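Local coordinates for uncharacterized metalloprotein (PDB 3GG7) that is of unknown function but binds manganese and, as a TatD-type member of the metallo-dependent hydrolases, probably hydrolyses ester bonds, at residues H60-S65 with P93-T98; E131-L136 with L163-S168; A181-M186 with E217-I222. All blocks are in the same frame, centred on the assembly; numbering follows the deposited sequence.

Contact 1 lies at the surface, where the loops after strands 53-55 and 83-88 meet through thin apolar touches and a shared water. Contact 2 is the buried one: helix 129-138 packs leucines on the turn leading into strand 166-169, and the side chains meet through carbon and sulfur alone. Contact 3 is intermediate, joining helices 177-185 and 212-223 by branched side chains inside and an arginine-bound water outside. Contacts 2 and 3 share no helix or strand but touch where Phe-167 CB reaches Met-186 SD at 3.6 Å. Contact 1 touches neither; its centre is about 20 Å from that of contact 2 and about 31 Å from that of contact 3.

Contact 1 (H60-S65 with P93-T98); sequences HPEVVS and PSLRGT
Glu-62, whose side chain meets Leu-95, presents its backbone N to the edge of the His-60 imidazole. The bond from Glu-62 N to His-60 ND1 is 3.0 Å long and lies almost exactly in the ring plane, fixing how the imidazole is turned; elsewhere that ring meets the ring of His-124, a predicted metal ligand. On the other segment, one face of the Arg-96 guanidinium is covered by Pro-93 CA, which stands 3.7 Å above its centre. The side chains of Glu-62 and Leu-95 cross at about a right angle, with Glu-62 CG 4.1 Å from Leu-95 CD2. Ser-65 CB lies 4.0 Å from Thr-98 CG2.

The Thr-98 hydroxyl gives one bond and receives two. With chi1 at 75°, Thr-98 OG1 sits between the backbone N and the carbonyl carbon, and from there it donates a 2.7 Å hydrogen bond to Leu-95 O, in the carbonyl plane and on a lone pair. Leu-95 O also accepts from Thr-98 N. A water gives one hydrogen to Thr-98 OG1 and the other to Pro-61 O, at 2.7 Å from Pro-61 O, and Gln-102 NE2 of helix 99-115 bonds to the same hydroxyl. A valine in place of Thr-98 would probably leave the bridging water without its second acceptor and Leu-95 O without its hydroxyl donor.

Both loops follow the C-terminal ends of barrel strands, the end where this family binds its metals; the nearest atom of the Glu-62 side chain is about 9 Å from the manganese. The direct contact is chemically light, a shared water and a few methyl and methylene groups with no direct polar bond, while Gln-102 backs both loops.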
ATOM      1  N   HIS A  60       0.897  -4.777 -10.292  1.00 18.54           N
ATOM      2  CA  HIS A  60       2.201  -4.621  -9.629  1.00 18.47           C
ATOM      3  C   HIS A  60       3.284  -4.442 -10.688  1.00 19.17           C
ATOM      4  O   HIS A  60       3.305  -5.159 -11.697  1.00 18.68           O
ATOM      5  CB  HIS A  60       2.447  -5.868  -8.794  1.00 18.73           C
ATOM      6  CG  HIS A  60       3.596  -5.767  -7.848  1.00 19.71           C
ATOM      7  ND1 HIS A  60       4.902  -5.653  -8.282  1.00 19.91           N
ATOM      8  CD2 HIS A  60       3.645  -5.819  -6.496  1.00 21.28           C
ATOM      9  CE1 HIS A  60       5.706  -5.639  -7.231  1.00 21.08           C
ATOM     10  NE2 HIS A  60       4.969  -5.720  -6.134  1.00 21.25           N
ATOM     11  N   PRO A  61       4.205  -3.511 -10.472  1.00 20.19           N
ATOM     12  CA  PRO A  61       5.202  -3.258 -11.521  1.00 20.20           C
ATOM     13  C   PRO A  61       6.024  -4.487 -11.911  1.00 20.65           C
ATOM     14  O   PRO A  61       6.479  -4.577 -13.046  1.00 21.45           O
ATOM     15  CB  PRO A  61       6.071  -2.139 -10.928  1.00 20.90           C
ATOM     16  CG  PRO A  61       5.731  -2.086  -9.497  1.00 21.12           C
ATOM     17  CD  PRO A  61       4.330  -2.556  -9.360  1.00 19.93           C
ATOM     18  N   GLU A  62       6.192  -5.432 -10.994  1.00 20.61           N
ATOM     19  CA  GLU A  62       6.989  -6.612 -11.288  0.50 22.42           C
ATOM     20  C   GLU A  62       6.318  -7.562 -12.271  1.00 22.03           C
ATOM     21  O   GLU A  62       6.996  -8.436 -12.821  1.00 23.99           O
ATOM     22  CB  GLU A  62       7.368  -7.384 -10.024  0.50 22.92           C
ATOM     23  CG  GLU A  62       8.295  -8.553 -10.348  0.50 26.52           C
ATOM     24  CD  GLU A  62       8.691  -9.380  -9.172  0.50 31.14           C
ATOM     25  OE1 GLU A  62       8.586  -8.896  -8.023  0.50 35.14           O
ATOM     26  OE2 GLU A  62       9.120 -10.526  -9.426  0.50 33.04           O
ATOM     27  N   VAL A  63       5.016  -7.414 -12.520  1.00 21.92           N
ATOM     28  CA  VAL A  63       4.324  -8.351 -13.411  1.00 21.42           C
ATOM     29  C   VAL A  63       3.714  -7.720 -14.664  1.00 22.29           C
ATOM     30  O   VAL A  63       3.009  -8.379 -15.414  1.00 22.18           O
ATOM     31  CB  VAL A  63       3.287  -9.222 -12.648  1.00 21.57           C
ATOM     32  CG1 VAL A  63       3.950  -9.925 -11.476  1.00 23.15           C
ATOM     33  CG2 VAL A  63       2.090  -8.392 -12.154  1.00 22.44           C
ATOM     34  N   VAL A  64       4.018  -6.450 -14.910  1.00 22.42           N
ATOM     35  CA  VAL A  64       3.438  -5.755 -16.054  1.00 22.77           C
ATOM     36  C   VAL A  64       3.785  -6.323 -17.413  1.00 23.49           C
ATOM     37  O   VAL A  64       2.963  -6.189 -18.324  1.00 25.38           O
ATOM     38  CB  VAL A  64       3.779  -4.227 -16.051  1.00 23.46           C
ATOM     39  CG1 VAL A  64       3.164  -3.583 -14.852  1.00 24.65           C
ATOM     40  CG2 VAL A  64       5.263  -4.025 -16.141  1.00 23.84           C
ATOM     41  N   SER A  65       4.955  -6.943 -17.564  1.00 22.86           N
ATOM     42  CA  SER A  65       5.339  -7.572 -18.829  0.50 23.78           C
ATOM     43  C   SER A  65       4.647  -8.917 -18.954  1.00 23.31           C
ATOM     44  O   SER A  65       3.945  -9.196 -19.932  1.00 24.59           O
ATOM     45  CB  SER A  65       6.861  -7.769 -18.918  0.50 24.33           C
ATOM     46  OG  SER A  65       7.234  -8.370 -20.154  0.50 26.90           O
ATOM     47  N   PRO A  93      17.529  -3.001 -11.088  1.00 23.66           N
ATOM     48  CA  PRO A  93      18.155  -3.355 -12.355  1.00 25.20           C
ATOM     49  C   PRO A  93      17.538  -4.574 -13.059  1.00 25.27           C
ATOM     50  O   PRO A  93      17.439  -4.590 -14.287  1.00 26.18           O
ATOM     51  CB  PRO A  93      19.609  -3.644 -11.958  1.00 24.80           C
ATOM     52  CG  PRO A  93      19.852  -2.806 -10.777  1.00 24.60           C
ATOM     53  CD  PRO A  93      18.516  -2.725 -10.038  1.00 24.15           C
ATOM     54  N   SER A  94      17.112  -5.578 -12.306  1.00 27.16           N
ATOM     55  CA  SER A  94      16.578  -6.778 -12.929  1.00 27.92           C
ATOM     56  C   SER A  94      15.258  -6.541 -13.672  1.00 28.31           C
ATOM     57  O   SER A  94      14.892  -7.341 -14.533  1.00 29.73           O
ATOM     58  CB  SER A  94      16.408  -7.895 -11.899  1.00 28.56           C
ATOM     59  OG  SER A  94      15.408  -7.584 -10.963  1.00 30.65           O
ATOM     60  N   LEU A  95      14.553  -5.451 -13.357  1.00 26.79           N
ATOM     61  CA  LEU A  95      13.298  -5.094 -14.028  1.00 26.37           C
ATOM     62  C   LEU A  95      13.453  -3.972 -15.057  1.00 25.79           C
ATOM     63  O   LEU A  95      12.487  -3.511 -15.651  1.00 25.92           O
ATOM     64  CB  LEU A  95      12.286  -4.672 -12.964  1.00 26.67           C
ATOM     65  CG  LEU A  95      11.960  -5.736 -11.909  1.00 27.41           C
ATOM     66  CD1 LEU A  95      11.000  -5.150 -10.853  1.00 27.92           C
ATOM     67  CD2 LEU A  95      11.341  -6.975 -12.532  1.00 29.94           C
ATOM     68  N   ARG A  96      14.688  -3.537 -15.290  1.00 24.94           N
ATOM     69  CA  ARG A  96      14.932  -2.312 -16.038  1.00 25.05           C
ATOM     70  C   ARG A  96      14.498  -2.405 -17.513  1.00 24.77           C
ATOM     71  O   ARG A  96      14.121  -1.401 -18.128  1.00 25.81           O
ATOM     72  CB  ARG A  96      16.409  -1.957 -15.910  1.00 24.55           C
ATOM     73  CG  ARG A  96      16.804  -0.589 -16.451  1.00 24.52           C
ATOM     74  CD  ARG A  96      18.061  -0.109 -15.774  1.00 24.58           C
ATOM     75  NE  ARG A  96      17.838   0.161 -14.353  1.00 24.46           N
ATOM     76  CZ  ARG A  96      18.779   0.205 -13.407  1.00 25.31           C
ATOM     77  NH1 ARG A  96      20.056  -0.005 -13.711  1.00 24.33           N
ATOM     78  NH2 ARG A  96      18.445   0.461 -12.145  1.00 24.34           N
ATOM     79  N   GLY A  97      14.572  -3.606 -18.077  1.00 26.17           N
ATOM     80  CA  GLY A  97      14.104  -3.844 -19.429  1.00 26.80           C
ATOM     81  C   GLY A  97      12.600  -3.688 -19.583  1.00 27.39           C
ATOM     82  O   GLY A  97      12.095  -3.518 -20.695  1.00 29.10           O
ATOM     83  N   THR A  98      11.876  -3.737 -18.464  1.00 27.34           N
ATOM     84  CA  THR A  98      10.431  -3.506 -18.476  1.00 26.95           C
ATOM     85  C   THR A  98      10.013  -2.064 -18.158  1.00 26.79           C
ATOM     86  O   THR A  98       8.815  -1.776 -18.038  1.00 26.16           O
ATOM     87  CB  THR A  98       9.721  -4.451 -17.494  1.00 26.96           C
ATOM     88  OG1 THR A  98       9.928  -4.022 -16.132  1.00 26.51           O
ATOM     89  CG2 THR A  98      10.212  -5.890 -17.690  1.00 27.82           C
TER
HETATM   90  O   HOH W   1       8.648  -5.658 -14.335  1.00 37.48           O

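Contact 2 (E131-L136 with L163-S168); sequences EVLNCL and LGCWFS
Leu-163 begins the second segment by laying its CD1 methyl against helix 129-138, 3.9 Å from Leu-133 CB. The two leucines cross obliquely, and Leu-163 CD1 also rests 3.9 Å from Leu-133 O and 4.0 Å from Leu-133 CD2, so that one methyl sits over the CB, the carbonyl oxygen and a methyl of Leu-133. Leu-163 is only partly buried, so this is the outer margin of the contact.

Gly-164 follows with phi at +85°, ending helix 154-162 in a Schellman motif. A CB at these backbone angles would collide with Leu-163 O, which is why a glycine suits the turn, and the turn swings the chain inward toward the sheet.

Cys-165 then points its side chain back at the helix. With SG anti to its own carbonyl carbon (chi1 -68°), the sulfur is directed between two leucines one helical turn apart: Cys-165 SG lies 3.9 Å from Leu-136 CD1 and 4.0 Å from Leu-133 CD2. Here a sulfur packs on two methyls, an apolar contact.

At Trp-166 the strand begins, with Gly-164 O lying in plane at the indole edge, 3.6 Å from Trp-166 CD1. Phe-167 and Ser-168 carry the strand on toward the metal end of the barrel, where Ser-168 OG bonds to Glu-194 OE1.

Strand 166-169 runs parallel between strands 143-148 and 191-193 in the TIM-barrel wall. Helix 129-138 lies outside that wall, between helix 99-115, which covers Cys-135, and helix 154-162, which Leu-133 touches at Arg-159 and Ala-160; Leu-136 reaches inward to Pro-145 on strand 143-148. The contact therefore sits near the N-terminal end of strand 166-169, between the strand wall and the outer helices.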
ATOM      1  N   GLU A 131      10.702   9.154  -9.741  1.00 22.01           N
ATOM      2  CA  GLU A 131       9.877   8.944 -10.926  1.00 21.42           C
ATOM      3  C   GLU A 131       8.414   8.783 -10.538  1.00 21.22           C
ATOM      4  O   GLU A 131       7.534   9.301 -11.200  1.00 22.43           O
ATOM      5  CB  GLU A 131      10.355   7.735 -11.737  1.00 20.74           C
ATOM      6  CG  GLU A 131      11.754   7.904 -12.391  1.00 22.73           C
ATOM      7  CD  GLU A 131      12.907   7.985 -11.408  1.00 25.87           C
ATOM      8  OE1 GLU A 131      12.956   7.191 -10.435  1.00 24.23           O
ATOM      9  OE2 GLU A 131      13.804   8.862 -11.617  1.00 26.20           O
ATOM     10  N   VAL A 132       8.166   8.078  -9.442  1.00 20.58           N
ATOM     11  CA  VAL A 132       6.789   7.972  -8.925  1.00 20.98           C
ATOM     12  C   VAL A 132       6.232   9.365  -8.589  1.00 21.22           C
ATOM     13  O   VAL A 132       5.114   9.704  -8.964  1.00 19.82           O
ATOM     14  CB  VAL A 132       6.688   6.999  -7.730  1.00 20.73           C
ATOM     15  CG1 VAL A 132       5.347   7.179  -6.987  1.00 21.49           C
ATOM     16  CG2 VAL A 132       6.847   5.547  -8.237  1.00 19.70           C
ATOM     17  N   LEU A 133       7.051  10.176  -7.920  1.00 20.71           N
ATOM     18  CA  LEU A 133       6.611  11.519  -7.563  1.00 22.07           C
ATOM     19  C   LEU A 133       6.363  12.388  -8.791  1.00 22.92           C
ATOM     20  O   LEU A 133       5.409  13.163  -8.811  1.00 23.75           O
ATOM     21  CB  LEU A 133       7.601  12.176  -6.611  1.00 21.84           C
ATOM     22  CG  LEU A 133       7.732  11.515  -5.235  1.00 22.54           C
ATOM     23  CD1 LEU A 133       8.709  12.240  -4.354  1.00 24.41           C
ATOM     24  CD2 LEU A 133       6.386  11.436  -4.561  1.00 22.08           C
ATOM     25  N   ASN A 134       7.184  12.255  -9.826  1.00 22.95           N
ATOM     26  CA  ASN A 134       6.945  12.990 -11.085  1.00 23.47           C
ATOM     27  C   ASN A 134       5.583  12.602 -11.659  1.00 24.19           C
ATOM     28  O   ASN A 134       4.786  13.453 -12.092  1.00 24.09           O
ATOM     29  CB  ASN A 134       8.067  12.741 -12.107  1.00 23.98           C
ATOM     30  CG  ASN A 134       9.380  13.393 -11.699  1.00 24.46           C
ATOM     31  OD1 ASN A 134       9.387  14.298 -10.886  1.00 26.71           O
ATOM     32  ND2 ASN A 134      10.489  12.900 -12.232  1.00 27.70           N
ATOM     33  N   CYS A 135       5.270  11.306 -11.603  1.00 23.82           N
ATOM     34  CA  CYS A 135       3.978  10.823 -12.128  1.00 24.41           C
ATOM     35  C   CYS A 135       2.817  11.365 -11.321  1.00 24.11           C
ATOM     36  O   CYS A 135       1.806  11.715 -11.882  1.00 23.56           O
ATOM     37  CB  CYS A 135       3.908   9.277 -12.151  1.00 24.51           C
ATOM     38  SG  CYS A 135       5.004   8.476 -13.325  1.00 27.26           S
ATOM     39  N   LEU A 136       2.951  11.383 -10.002  1.00 23.96           N
ATOM     40  CA  LEU A 136       1.881  11.862  -9.136  1.00 24.63           C
ATOM     41  C   LEU A 136       1.700  13.366  -9.327  1.00 25.78           C
ATOM     42  O   LEU A 136       0.571  13.852  -9.341  1.00 26.83           O
ATOM     43  CB  LEU A 136       2.179  11.567  -7.677  1.00 24.24           C
ATOM     44  CG  LEU A 136       2.114  10.083  -7.308  1.00 24.82           C
ATOM     45  CD1 LEU A 136       2.573   9.870  -5.877  1.00 24.90           C
ATOM     46  CD2 LEU A 136       0.710   9.529  -7.525  1.00 24.99           C
ATOM     47  N   LEU A 163       3.749  17.034  -1.926  1.00 27.91           N
ATOM     48  CA  LEU A 163       2.796  16.614  -2.941  1.00 28.12           C
ATOM     49  C   LEU A 163       1.513  15.976  -2.368  1.00 28.02           C
ATOM     50  O   LEU A 163       0.640  15.527  -3.128  1.00 29.75           O
ATOM     51  CB  LEU A 163       3.462  15.623  -3.910  1.00 27.88           C
ATOM     52  CG  LEU A 163       4.474  16.279  -4.857  1.00 28.26           C
ATOM     53  CD1 LEU A 163       5.351  15.218  -5.508  1.00 27.10           C
ATOM     54  CD2 LEU A 163       3.762  17.119  -5.912  1.00 30.86           C
ATOM     55  N   GLY A 164       1.400  15.926  -1.049  1.00 28.08           N
ATOM     56  CA  GLY A 164       0.200  15.395  -0.402  1.00 27.23           C
ATOM     57  C   GLY A 164       0.185  13.885  -0.225  1.00 26.38           C
ATOM     58  O   GLY A 164      -0.899  13.288  -0.053  1.00 26.97           O
ATOM     59  N   CYS A 165       1.362  13.254  -0.254  1.00 24.69           N
ATOM     60  CA  CYS A 165       1.424  11.803  -0.044  1.00 24.01           C
ATOM     61  C   CYS A 165       1.186  11.458   1.402  1.00 23.51           C
ATOM     62  O   CYS A 165       1.528  12.230   2.325  1.00 23.62           O
ATOM     63  CB  CYS A 165       2.771  11.222  -0.456  1.00 23.39           C
ATOM     64  SG  CYS A 165       3.099  11.256  -2.224  1.00 23.58           S
ATOM     65  N   TRP A 166       0.575  10.282   1.589  1.00 22.10           N
ATOM     66  CA  TRP A 166       0.520   9.576   2.860  1.00 21.92           C
ATOM     67  C   TRP A 166       1.530   8.432   2.835  1.00 20.60           C
ATOM     68  O   TRP A 166       2.138   8.192   1.796  1.00 20.77           O
ATOM     69  CB  TRP A 166      -0.880   9.018   3.117  1.00 22.13           C
ATOM     70  CG  TRP A 166      -1.973  10.044   3.291  1.00 22.63           C
ATOM     71  CD1 TRP A 166      -2.256  11.108   2.492  1.00 24.05           C
ATOM     72  CD2 TRP A 166      -2.947  10.038   4.313  1.00 20.73           C
ATOM     73  NE1 TRP A 166      -3.348  11.790   2.974  1.00 24.89           N
ATOM     74  CE2 TRP A 166      -3.798  11.140   4.091  1.00 21.81           C
ATOM     75  CE3 TRP A 166      -3.179   9.205   5.413  1.00 22.80           C
ATOM     76  CZ2 TRP A 166      -4.863  11.440   4.930  1.00 23.07           C
ATOM     77  CZ3 TRP A 166      -4.256   9.497   6.235  1.00 22.04           C
ATOM     78  CH2 TRP A 166      -5.061  10.622   6.001  1.00 22.29           C
ATOM     79  N   PHE A 167       1.706   7.728   3.953  1.00 20.59           N
ATOM     80  CA  PHE A 167       2.707   6.694   4.089  1.00 20.61           C
ATOM     81  C   PHE A 167       2.181   5.541   4.886  1.00 20.92           C
ATOM     82  O   PHE A 167       1.603   5.757   5.941  1.00 21.54           O
ATOM     83  CB  PHE A 167       3.971   7.272   4.779  1.00 21.69           C
ATOM     84  CG  PHE A 167       4.456   8.515   4.121  1.00 23.55           C
ATOM     85  CD1 PHE A 167       5.356   8.444   3.056  1.00 25.84           C
ATOM     86  CD2 PHE A 167       3.940   9.749   4.484  1.00 23.95           C
ATOM     87  CE1 PHE A 167       5.754   9.582   2.394  1.00 26.99           C
ATOM     88  CE2 PHE A 167       4.319  10.900   3.815  1.00 24.73           C
ATOM     89  CZ  PHE A 167       5.248  10.815   2.776  1.00 26.10           C
ATOM     90  N   SER A 168       2.391   4.315   4.403  1.00 20.36           N
ATOM     91  CA  SER A 168       2.136   3.155   5.215  1.00 20.19           C
ATOM     92  C   SER A 168       3.468   2.505   5.530  1.00 20.30           C
ATOM     93  O   SER A 168       4.280   2.244   4.657  1.00 21.42           O
ATOM     94  CB  SER A 168       1.112   2.188   4.559  1.00 19.19           C
ATOM     95  OG  SER A 168       1.523   1.750   3.270  1.00 20.41           O
TER

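Contact 3 (A181-M186 with E217-I222); sequences ALIRSM and EGLSKI
Ile-183 and Arg-184 meet Leu-219 and Ile-222 in a helix-to-helix packing on the outer layer of the protein, away from the metal site. The axes of the short segments pass 11.0 Å apart and cross at -71°, so the touching is confined to a small patch.

Ile-183 supplies two branches. Its CG2, anti to the backbone N, comes within 3.7 Å of Leu-219 CD2, while CD1, at the end of the other branch, meets Ile-222 CD1 at 3.9 Å. Ile-222 CG2 lies against both Ile-183 and Arg-184, 4.0 Å from Ile-183 CG2 and 3.9 Å from Arg-184 CG. In each pair the side chains cross at about a right angle.

In the TIM barrel of this TatD-type protein, helix 177-185 belongs to the beta-alpha-beta connection from strand 166-169 to strand 191-193, and helix 212-223 comes after the latter. Val-174 of the short helix 171-174 touches both isoleucines, and Leu-219 reaches Thr-193 on the strand.

Toward the solvent the chemistry changes. The Arg-184 chain runs extended from CG to NE, carrying the guanidinium past Ile-222. A water lies in the guanidinium plane at its edge, accepting from Arg-184 NE at 2.8 Å and donating to Ile-222 O at 2.9 Å.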
ATOM      1  N   ALA A 181      14.404   7.375  10.940  1.00 31.67           N
ATOM      2  CA  ALA A 181      14.661   8.739  10.507  1.00 31.02           C
ATOM      3  C   ALA A 181      13.639   9.221   9.487  1.00 30.01           C
ATOM      4  O   ALA A 181      13.215  10.372   9.522  1.00 31.11           O
ATOM      5  CB  ALA A 181      16.082   8.854   9.934  1.00 31.15           C
ATOM      6  N   LEU A 182      13.252   8.348   8.566  1.00 29.92           N
ATOM      7  CA  LEU A 182      12.204   8.692   7.615  1.00 28.85           C
ATOM      8  C   LEU A 182      10.875   8.952   8.348  1.00 27.65           C
ATOM      9  O   LEU A 182      10.201   9.932   8.111  1.00 28.00           O
ATOM     10  CB  LEU A 182      12.054   7.577   6.560  1.00 28.82           C
ATOM     11  CG  LEU A 182      13.148   7.458   5.483  1.00 29.26           C
ATOM     12  CD1 LEU A 182      13.013   6.147   4.699  1.00 27.78           C
ATOM     13  CD2 LEU A 182      13.061   8.661   4.562  1.00 29.78           C
ATOM     14  N   ILE A 183      10.518   8.056   9.254  1.00 28.04           N
ATOM     15  CA  ILE A 183       9.278   8.206  10.041  1.00 28.49           C
ATOM     16  C   ILE A 183       9.232   9.528  10.817  1.00 29.18           C
ATOM     17  O   ILE A 183       8.210  10.206  10.832  1.00 29.66           O
ATOM     18  CB  ILE A 183       9.083   6.981  10.974  1.00 28.01           C
ATOM     19  CG1 ILE A 183       8.781   5.713  10.138  1.00 28.85           C
ATOM     20  CG2 ILE A 183       7.971   7.252  12.015  1.00 27.72           C
ATOM     21  CD1 ILE A 183       8.827   4.395  10.921  1.00 28.70           C
ATOM     22  N   ARG A 184      10.362   9.934  11.405  1.00 31.06           N
ATOM     23  CA  ARG A 184      10.405  11.213  12.131  1.00 31.95           C
ATOM     24  C   ARG A 184      10.086  12.454  11.274  1.00 32.21           C
ATOM     25  O   ARG A 184       9.575  13.457  11.797  1.00 32.94           O
ATOM     26  CB  ARG A 184      11.744  11.396  12.852  1.00 32.19           C
ATOM     27  CG  ARG A 184      11.914  10.449  14.003  1.00 33.99           C
ATOM     28  CD  ARG A 184      13.105  10.806  14.855  1.00 37.20           C
ATOM     29  NE  ARG A 184      13.640   9.588  15.454  1.00 41.51           N
ATOM     30  CZ  ARG A 184      14.634   8.864  14.951  1.00 43.22           C
ATOM     31  NH1 ARG A 184      15.275   9.231  13.843  1.00 45.62           N
ATOM     32  NH2 ARG A 184      15.009   7.767  15.584  1.00 45.43           N
ATOM     33  N   SER A 185      10.352  12.389   9.967  1.00 31.76           N
ATOM     34  CA  SER A 185       9.999  13.479   9.051  1.00 31.52           C
ATOM     35  C   SER A 185       8.538  13.490   8.549  1.00 30.02           C
ATOM     36  O   SER A 185       8.064  14.487   7.978  1.00 30.28           O
ATOM     37  CB  SER A 185      10.966  13.493   7.868  1.00 32.13           C
ATOM     38  OG  SER A 185      12.253  13.838   8.340  1.00 37.21           O
ATOM     39  N   MET A 186       7.815  12.405   8.809  1.00 28.74           N
ATOM     40  CA  MET A 186       6.447  12.263   8.331  1.00 27.91           C
ATOM     41  C   MET A 186       5.470  12.942   9.289  1.00 27.31           C
ATOM     42  O   MET A 186       5.578  12.762  10.506  1.00 28.80           O
ATOM     43  CB  MET A 186       6.085  10.765   8.240  1.00 26.61           C
ATOM     44  CG  MET A 186       6.890   9.951   7.238  1.00 25.57           C
ATOM     45  SD  MET A 186       6.462   8.162   7.293  1.00 18.96           S
ATOM     46  CE  MET A 186       7.623   7.508   6.121  1.00 28.96           C
ATOM     47  N   GLU A 217       3.910  -0.914  18.138  1.00 30.00           N
ATOM     48  CA  GLU A 217       4.902  -0.874  19.216  1.00 31.72           C
ATOM     49  C   GLU A 217       6.127  -0.079  18.776  1.00 31.61           C
ATOM     50  O   GLU A 217       6.624   0.767  19.532  1.00 31.61           O
ATOM     51  CB  GLU A 217       5.279  -2.289  19.658  1.00 32.46           C
ATOM     52  CG  GLU A 217       4.124  -2.984  20.390  1.00 36.79           C
ATOM     53  CD  GLU A 217       4.347  -4.469  20.638  1.00 40.88           C
ATOM     54  OE1 GLU A 217       5.286  -5.051  20.048  1.00 44.25           O
ATOM     55  OE2 GLU A 217       3.562  -5.060  21.424  1.00 45.44           O
ATOM     56  N   GLY A 218       6.596  -0.313  17.550  1.00 31.36           N
ATOM     57  CA  GLY A 218       7.723   0.457  16.993  1.00 31.06           C
ATOM     58  C   GLY A 218       7.462   1.958  16.927  1.00 31.12           C
ATOM     59  O   GLY A 218       8.333   2.778  17.269  1.00 31.81           O
ATOM     60  N   LEU A 219       6.272   2.333  16.468  1.00 30.64           N
ATOM     61  CA  LEU A 219       5.876   3.735  16.410  1.00 30.86           C
ATOM     62  C   LEU A 219       5.727   4.352  17.806  1.00 31.63           C
ATOM     63  O   LEU A 219       5.998   5.541  17.991  1.00 30.84           O
ATOM     64  CB  LEU A 219       4.557   3.897  15.647  1.00 30.28           C
ATOM     65  CG  LEU A 219       4.626   3.813  14.121  1.00 29.93           C
ATOM     66  CD1 LEU A 219       3.186   3.845  13.524  1.00 28.05           C
ATOM     67  CD2 LEU A 219       5.492   4.936  13.544  1.00 30.15           C
ATOM     68  N   SER A 220       5.251   3.568  18.768  1.00 32.49           N
ATOM     69  CA  SER A 220       5.155   4.024  20.167  1.00 32.87           C
ATOM     70  C   SER A 220       6.529   4.512  20.646  1.00 33.23           C
ATOM     71  O   SER A 220       6.638   5.557  21.298  1.00 33.66           O
ATOM     72  CB  SER A 220       4.640   2.883  21.065  1.00 32.93           C
ATOM     73  OG  SER A 220       4.661   3.233  22.443  1.00 35.54           O
ATOM     74  N   LYS A 221       7.569   3.763  20.299  1.00 33.48           N
ATOM     75  CA  LYS A 221       8.941   4.095  20.701  1.00 34.43           C
ATOM     76  C   LYS A 221       9.474   5.324  19.971  1.00 34.04           C
ATOM     77  O   LYS A 221      10.081   6.219  20.583  1.00 34.66           O
ATOM     78  CB  LYS A 221       9.870   2.913  20.434  1.00 34.80           C
ATOM     79  CG  LYS A 221       9.614   1.685  21.283  1.00 36.95           C
ATOM     80  CD  LYS A 221      10.602   0.580  20.904  1.00 40.51           C
ATOM     81  CE  LYS A 221      10.421  -0.688  21.736  1.00 42.57           C
ATOM     82  NZ  LYS A 221      11.731  -1.336  22.085  1.00 44.33           N
ATOM     83  N   ILE A 222       9.265   5.366  18.656  1.00 33.36           N
ATOM     84  CA  ILE A 222       9.741   6.472  17.841  1.00 32.85           C
ATOM     85  C   ILE A 222       9.018   7.773  18.175  1.00 33.01           C
ATOM     86  O   ILE A 222       9.657   8.823  18.297  1.00 33.37           O
ATOM     87  CB  ILE A 222       9.605   6.160  16.330  1.00 33.10           C
ATOM     88  CG1 ILE A 222      10.517   4.998  15.951  1.00 32.54           C
ATOM     89  CG2 ILE A 222       9.982   7.367  15.505  1.00 32.38           C
ATOM     90  CD1 ILE A 222      10.218   4.381  14.597  1.00 31.22           C
TER
HETATM   91  O   HOH W   2      12.564   8.903  17.908  1.00 45.64           O